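Local coordinates for protein sugar kinase (Agrobacterium tumefaciens, PDB 2RBC) that probably phosphorylates a sugar or related carbohydrate using ATP, as a kinase of the ribokinase-like pfkB family, at residues 98-101 with 102-106; 137-141 with 142-146; 170-173 with 174-178. One frame throughout, in Å; residues are numbered along the deposited sequence.

Interaction 1: residues 98-101 with 102-106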
# COMPACT_ATOMS: atom_id res chain seq x y z
N ILE A 98 -4.56 11.38 -4.40
CA ILE A 98 -3.84 11.58 -5.65
C ILE A 98 -4.01 13.03 -6.13
O ILE A 98 -3.04 13.69 -6.50
CB ILE A 98 -4.34 10.57 -6.75
CG1 ILE A 98 -3.93 9.14 -6.37
CG2 ILE A 98 -3.80 10.92 -8.12
CD1 ILE A 98 -4.54 8.06 -7.28
N LEU A 99 -5.25 13.50 -6.16
CA LEU A 99 -5.50 14.86 -6.62
C LEU A 99 -4.77 15.90 -5.76
O LEU A 99 -4.21 16.89 -6.28
CB LEU A 99 -6.99 15.16 -6.67
CG LEU A 99 -7.80 14.33 -7.66
CD1 LEU A 99 -9.30 14.45 -7.45
CD2 LEU A 99 -7.41 14.64 -9.11
N ARG A 100 -4.83 15.72 -4.45
CA ARG A 100 -4.19 16.65 -3.54
C ARG A 100 -2.69 16.67 -3.69
O ARG A 100 -2.10 17.74 -3.76
CB ARG A 100 -4.62 16.36 -2.10
CG ARG A 100 -3.80 17.07 -1.04
CD ARG A 100 -4.48 16.96 0.30
NE ARG A 100 -3.50 16.88 1.38
CZ ARG A 100 -3.79 16.71 2.68
NH1 ARG A 100 -2.80 16.63 3.57
NH2 ARG A 100 -5.06 16.63 3.11
N ASP A 101 -2.07 15.51 -3.77
CA ASP A 101 -0.62 15.45 -3.91
C ASP A 101 -0.18 16.10 -5.23
O ASP A 101 0.72 16.96 -5.26
CB ASP A 101 -0.14 13.98 -3.81
CG ASP A 101 1.41 13.84 -3.88
OD1 ASP A 101 2.14 14.85 -3.80
OD2 ASP A 101 1.94 12.74 -4.03
N LEU A 102 -0.82 15.70 -6.32
CA LEU A 102 -0.44 16.24 -7.62
C LEU A 102 -0.62 17.78 -7.69
O LEU A 102 0.28 18.48 -8.13
CB LEU A 102 -1.17 15.49 -8.74
CG LEU A 102 -0.76 14.00 -8.90
CD1 LEU A 102 -1.59 13.33 -9.96
CD2 LEU A 102 0.76 13.81 -9.17
N SER A 103 -1.73 18.34 -7.21
CA SER A 103 -1.82 19.80 -7.25
C SER A 103 -0.90 20.50 -6.27
O SER A 103 -0.46 21.59 -6.56
CB SER A 103 -3.24 20.29 -7.06
OG SER A 103 -3.86 19.48 -6.15
N GLU A 104 -0.63 19.91 -5.12
CA GLU A 104 0.39 20.47 -4.23
C GLU A 104 1.80 20.35 -4.81
O GLU A 104 2.70 21.05 -4.37
CB GLU A 104 0.29 19.82 -2.84
CG GLU A 104 -0.96 20.25 -2.12
CD GLU A 104 -1.10 19.60 -0.74
OE1 GLU A 104 -0.20 18.80 -0.35
OE2 GLU A 104 -2.11 19.89 -0.04
N SER A 105 2.00 19.49 -5.80
CA SER A 105 3.30 19.26 -6.44
C SER A 105 3.49 20.18 -7.67
O SER A 105 4.44 20.01 -8.43
CB SER A 105 3.42 17.81 -6.85
OG SER A 105 3.38 16.95 -5.71
N GLY A 106 2.56 21.10 -7.88
CA GLY A 106 2.68 22.09 -8.92
C GLY A 106 1.99 21.79 -10.22
O GLY A 106 2.20 22.51 -11.20
O HOH W 1 -0.76 15.65 -0.08

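Interaction 2: residues 137-141 with 142-146. With SO4 (sulfate ion), chain F.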
# COMPACT_ATOMS: atom_id res chain seq x y z
N PRO A 137 0.79 -3.85 -8.65
CA PRO A 137 -0.07 -2.77 -9.07
C PRO A 137 -1.52 -3.13 -9.10
O PRO A 137 -1.88 -4.21 -9.57
CB PRO A 137 0.42 -2.50 -10.49
CG PRO A 137 0.73 -3.86 -10.98
CD PRO A 137 1.20 -4.68 -9.79
N PHE A 138 -2.35 -2.21 -8.60
CA PHE A 138 -3.78 -2.31 -8.71
C PHE A 138 -4.25 -1.32 -9.75
O PHE A 138 -3.94 -0.15 -9.67
CB PHE A 138 -4.47 -2.00 -7.37
CG PHE A 138 -5.96 -1.90 -7.50
CD1 PHE A 138 -6.70 -3.04 -7.77
CD2 PHE A 138 -6.61 -0.69 -7.42
CE1 PHE A 138 -8.07 -2.97 -7.93
CE2 PHE A 138 -7.98 -0.62 -7.58
CZ PHE A 138 -8.71 -1.77 -7.84
N TYR A 139 -5.03 -1.79 -10.71
CA TYR A 139 -5.58 -0.94 -11.76
C TYR A 139 -7.01 -1.39 -12.09
O TYR A 139 -7.23 -2.55 -12.40
CB TYR A 139 -4.70 -0.98 -13.02
CG TYR A 139 -5.34 -0.27 -14.19
CD1 TYR A 139 -5.58 1.09 -14.15
CD2 TYR A 139 -5.77 -0.97 -15.30
CE1 TYR A 139 -6.21 1.75 -15.19
CE2 TYR A 139 -6.40 -0.31 -16.36
CZ TYR A 139 -6.60 1.05 -16.30
OH TYR A 139 -7.23 1.67 -17.35
N ASP A 140 -7.96 -0.48 -12.02
CA ASP A 140 -9.34 -0.72 -12.42
C ASP A 140 -9.60 -0.13 -13.82
O ASP A 140 -9.64 1.08 -13.96
CB ASP A 140 -10.24 -0.04 -11.38
CG ASP A 140 -11.71 -0.24 -11.64
OD1 ASP A 140 -12.11 -0.88 -12.65
OD2 ASP A 140 -12.48 0.27 -10.78
N HIS A 141 -9.80 -0.98 -14.83
CA HIS A 141 -10.07 -0.49 -16.21
C HIS A 141 -11.24 0.50 -16.29
O HIS A 141 -11.31 1.30 -17.20
CB HIS A 141 -10.35 -1.67 -17.13
CG HIS A 141 -11.67 -2.34 -16.84
ND1 HIS A 141 -11.77 -3.45 -16.02
CD2 HIS A 141 -12.93 -2.02 -17.20
CE1 HIS A 141 -13.05 -3.80 -15.92
NE2 HIS A 141 -13.77 -2.94 -16.62
N ARG A 142 -12.16 0.44 -15.35
CA ARG A 142 -13.30 1.36 -15.35
C ARG A 142 -12.89 2.82 -15.24
O ARG A 142 -13.68 3.71 -15.55
CB ARG A 142 -14.24 1.05 -14.21
CG ARG A 142 -14.93 -0.31 -14.32
CD ARG A 142 -15.81 -0.59 -13.10
NE ARG A 142 -15.05 -0.60 -11.87
CZ ARG A 142 -15.50 -1.04 -10.69
NH1 ARG A 142 -16.74 -1.53 -10.58
NH2 ARG A 142 -14.70 -1.00 -9.63
N LEU A 143 -11.67 3.07 -14.79
CA LEU A 143 -11.14 4.42 -14.78
C LEU A 143 -11.26 5.11 -16.16
O LEU A 143 -11.54 6.31 -16.24
CB LEU A 143 -9.68 4.39 -14.31
CG LEU A 143 -9.46 4.23 -12.80
CD1 LEU A 143 -7.99 3.98 -12.52
CD2 LEU A 143 -9.97 5.45 -12.07
N HIS A 144 -11.05 4.34 -17.21
CA HIS A 144 -10.82 4.86 -18.56
C HIS A 144 -11.84 4.35 -19.56
O HIS A 144 -11.57 4.28 -20.75
CB HIS A 144 -9.41 4.46 -19.03
CG HIS A 144 -8.33 5.01 -18.16
ND1 HIS A 144 -7.33 4.24 -17.62
CD2 HIS A 144 -8.15 6.25 -17.67
CE1 HIS A 144 -6.55 4.98 -16.87
NE2 HIS A 144 -7.03 6.22 -16.88
N GLU A 145 -13.03 4.02 -19.09
CA GLU A 145 -14.06 3.45 -19.97
C GLU A 145 -15.04 4.50 -20.53
O GLU A 145 -15.91 4.18 -21.36
CB GLU A 145 -14.84 2.36 -19.22
CG GLU A 145 -15.81 2.89 -18.17
CD GLU A 145 -16.57 1.77 -17.43
OE1 GLU A 145 -16.35 0.55 -17.73
OE2 GLU A 145 -17.39 2.13 -16.54
N LYS A 146 -14.94 5.73 -20.05
CA LYS A 146 -15.84 6.78 -20.46
C LYS A 146 -15.08 7.81 -21.28
O LYS A 146 -13.87 8.03 -21.12
CB LYS A 146 -16.47 7.42 -19.24
CG LYS A 146 -17.75 8.14 -19.49
CD LYS A 146 -18.62 8.13 -18.20
CE LYS A 146 -19.58 9.35 -18.10
NZ LYS A 146 -20.26 9.70 -19.40
S SO4 F . -15.95 -2.85 -6.63
O1 SO4 F . -14.67 -3.36 -7.14
O2 SO4 F . -17.04 -3.20 -7.53
O3 SO4 F . -16.21 -3.44 -5.32
O4 SO4 F . -15.89 -1.40 -6.49

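Interaction 3: residues 170-173 with 174-178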
# COMPACT_ATOMS: atom_id res chain seq x y z
N LEU A 170 -8.29 8.44 -25.22
CA LEU A 170 -8.08 9.87 -25.00
C LEU A 170 -6.74 10.33 -25.62
O LEU A 170 -6.68 11.37 -26.27
CB LEU A 170 -8.15 10.22 -23.51
CG LEU A 170 -7.97 11.73 -23.16
CD1 LEU A 170 -8.95 12.70 -23.93
CD2 LEU A 170 -8.10 11.89 -21.66
N ALA A 171 -5.70 9.52 -25.42
CA ALA A 171 -4.36 9.80 -25.95
C ALA A 171 -4.38 10.02 -27.47
O ALA A 171 -3.78 10.96 -27.97
CB ALA A 171 -3.42 8.69 -25.60
N LEU A 172 -5.12 9.16 -28.18
CA LEU A 172 -5.26 9.28 -29.62
C LEU A 172 -5.85 10.62 -30.01
O LEU A 172 -5.37 11.30 -30.92
CB LEU A 172 -6.14 8.16 -30.17
CG LEU A 172 -6.30 8.09 -31.68
CD1 LEU A 172 -4.95 8.01 -32.41
CD2 LEU A 172 -7.18 6.89 -32.06
N ASP A 173 -6.88 11.02 -29.29
CA ASP A 173 -7.56 12.27 -29.58
C ASP A 173 -6.69 13.47 -29.29
O ASP A 173 -6.68 14.45 -30.06
CB ASP A 173 -8.78 12.42 -28.70
CG ASP A 173 -9.99 11.74 -29.25
OD1 ASP A 173 -9.95 11.23 -30.41
OD2 ASP A 173 -11.01 11.72 -28.51
N VAL A 174 -5.99 13.43 -28.17
CA VAL A 174 -5.13 14.56 -27.79
C VAL A 174 -3.97 14.74 -28.81
O VAL A 174 -3.65 15.88 -29.23
CB VAL A 174 -4.60 14.39 -26.34
CG1 VAL A 174 -3.49 15.41 -26.08
CG2 VAL A 174 -5.79 14.56 -25.29
N LEU A 175 -3.36 13.63 -29.21
CA LEU A 175 -2.31 13.69 -30.21
C LEU A 175 -2.83 14.26 -31.54
O LEU A 175 -2.20 15.12 -32.12
CB LEU A 175 -1.65 12.32 -30.48
CG LEU A 175 -0.82 11.72 -29.34
CD1 LEU A 175 -0.41 10.25 -29.69
CD2 LEU A 175 0.41 12.57 -29.02
N THR A 176 -3.96 13.75 -32.00
CA THR A 176 -4.56 14.18 -33.26
C THR A 176 -4.87 15.66 -33.28
O THR A 176 -4.49 16.37 -34.24
CB THR A 176 -5.81 13.37 -33.57
OG1 THR A 176 -5.44 11.99 -33.63
CG2 THR A 176 -6.45 13.81 -34.94
N VAL A 177 -5.55 16.13 -32.25
CA VAL A 177 -5.99 17.54 -32.21
C VAL A 177 -4.72 18.42 -32.11
O VAL A 177 -4.54 19.37 -32.88
CB VAL A 177 -6.99 17.79 -31.03
CG1 VAL A 177 -7.33 19.29 -30.88
CG2 VAL A 177 -8.28 16.95 -31.24
N ALA A 178 -3.78 18.04 -31.23
CA ALA A 178 -2.58 18.85 -31.06
C ALA A 178 -1.79 19.00 -32.38
O ALA A 178 -1.35 20.11 -32.76
CB ALA A 178 -1.68 18.23 -29.97

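Interaction 1: residues 98-101 with 102-106
Ser105 holds its OG anti to its own carbonyl carbon (chi1 -63°) and Asp101 sets its carboxylate anti to its backbone N (chi1 -177°), and the two torsions bring both groups to one flank at the end of helix 93-104. The main link is to the backbone: Ser105 OG donates to Asp101 O at 2.7 Å, arriving 44° out of the carbonyl plane. Ser105 OG also lies 3.1 Å from Asp101 OD1. A weak backbone bond from Ser105 N also reaches Asp101 O. Outside this turn, Asp101 OD2 accepts from Ala65 N of strand 60-66, and Ser105 OG is hydrogen-bonded to Arg313 NH2.

One residue earlier in each segment, Glu104 and Arg100 pair by charge alone. Arg100 NE and Glu104 OE2 are 3.6 Å apart, a long salt bridge: the oxygen sits off the plane of the guanidinium, and none of its N-H bonds is directed there. A water spans the same two side chains, donating to Glu104 OE1 at 3.2 Å and accepting weakly from Arg100 NE at 3.3 Å.

Leu99 O takes two donors from Ser103, OG at 2.6 Å and N at 3.0 Å, which approach from opposite faces of its plane. On the buried flank Ile98 CG2 lies 3.8 Å from Leu102 CD1, above Val89 and Leu85 of strand 82-90. Gly106, with positive phi, is the C-prime residue of a Schellman motif closing the helix, its N bonding weakly back to Ser103 O.

The chemistry is consistent with a helix end strengthened by serine hydroxyls on backbone carbonyls, with Asp101 tying it to strand 60-66, whereas the long Arg100–Glu104 pair rests on charge and the water beside it and probably adds less.

Interaction 2: residues 137-141 with 142-146
Asp140 is clasped by Arg142, only two residues further on, through both the backbone and the guanidinium group. The motif is an Asx turn, defined by Arg142 N donating to Asp140 OD1 at 3.0 Å, and it leads from strand 133-138 into a short 3-10 turn. That strand lies at one border, within this chain, of the four-stranded sheet of this pfkB-family kinase, where Phe138 packs on Val61 of the second subunit.

The arginine comes side-on. Arg142 NE reaches Asp140 OD2 at 2.9 Å on its syn lone pair, and Arg142 NH2 meets that oxygen at 2.8 Å from 35° above the carboxylate plane. OD2 lies in the guanidinium plane in both bonds, although the two flat groups are turned 48° against each other. Two arginine nitrogens therefore grip one oxygen, which also accepts from Arg119 N, while NE also bonds weakly to OD1; such crowding of donors would be expected to favour the charged carboxylate. The bend of the Arg142 chain at chi3 (-60°) returns the guanidinium to Asp140.

At the other flank, Tyr139 OH and His144 ND1 share a short hydrogen bond of 2.6 Å, whose proton may sit on either partner. The rings meet rim to rim, their centroids 5.6 Å apart, and Tyr139 CE1 also touches Leu143 CD1 at 3.9 Å. Trp167 meets the His144 ring from outside the turn.

A sulfate ion, probably from the crystallisation liquor, sits at the guanidinium edge: its O4 accepts a weak bond from Arg142 NH2 at 3.4 Å.

Interaction 3: residues 170-173 with 174-178
The carbonyl group of Leu172 is approached on both faces of its plane by Thr176. Thr176 OG1 donates to Leu172 O from one face at 2.8 Å, tilted 33° from the plane, and Thr176 N donates to it from the other at 3.0 Å, tilted 24°. The threonine hydroxyl reaches back because OG1 stands anti to its carbonyl carbon and beside its own N (chi1 -59°), so that it adds a second bond to the ordinary helical one. Leu172 CD1 comes within 4.2 Å of Thr176 OG1, the two side chains running alongside each other.

The other carbonyls each keep their helical N-H bond and are flanked in addition by carbon. Leu175 CG lies 3.3 Å from Ala171 O, and Val177 CG2 stands 3.2 Å from Asp173 O. Val174 CG2 lies 3.5 Å from Leu170 O and also touches Leu170 CD1 at 3.9 Å, the apolar contact across this turn.

Beyond the segments, Val174 packs on Val161, Leu33 and Val35, Leu175 rests on Val163, and Val177 meets Ile155 of helix 152-155. The polar Thr176 is exposed, while Leu170, Val174 and Leu175 are buried. This amphipathic division characterises the helix of a beta-alpha-beta crossover, here helix 168-180 linking the adjacent parallel strands 160-163 and 185-189 in the central sheet of the ribokinase-like fold.

How the interactions relate
The three contacts follow one another along the chain and none touches another. Interactions 1 and 3 sit on helices of two beta-alpha-beta units of the same large sheet, their centres 24 Å apart. Interaction 2 lies nearer each of them, its centre 20 Å from interaction 1 and 19 Å from interaction 3, with nearest atoms about 7 Å away in both cases. Strand 60-66, bonded through Ala65 to interaction 1, and strand 133-138, which runs into interaction 2, are the outermost strands of the four-stranded sheet within this chain. Trp167, against His144, immediately precedes the helix of interaction 3. The sulfate beside interaction 2, probably from the crystallisation liquor, need not mark a substrate or nucleotide site.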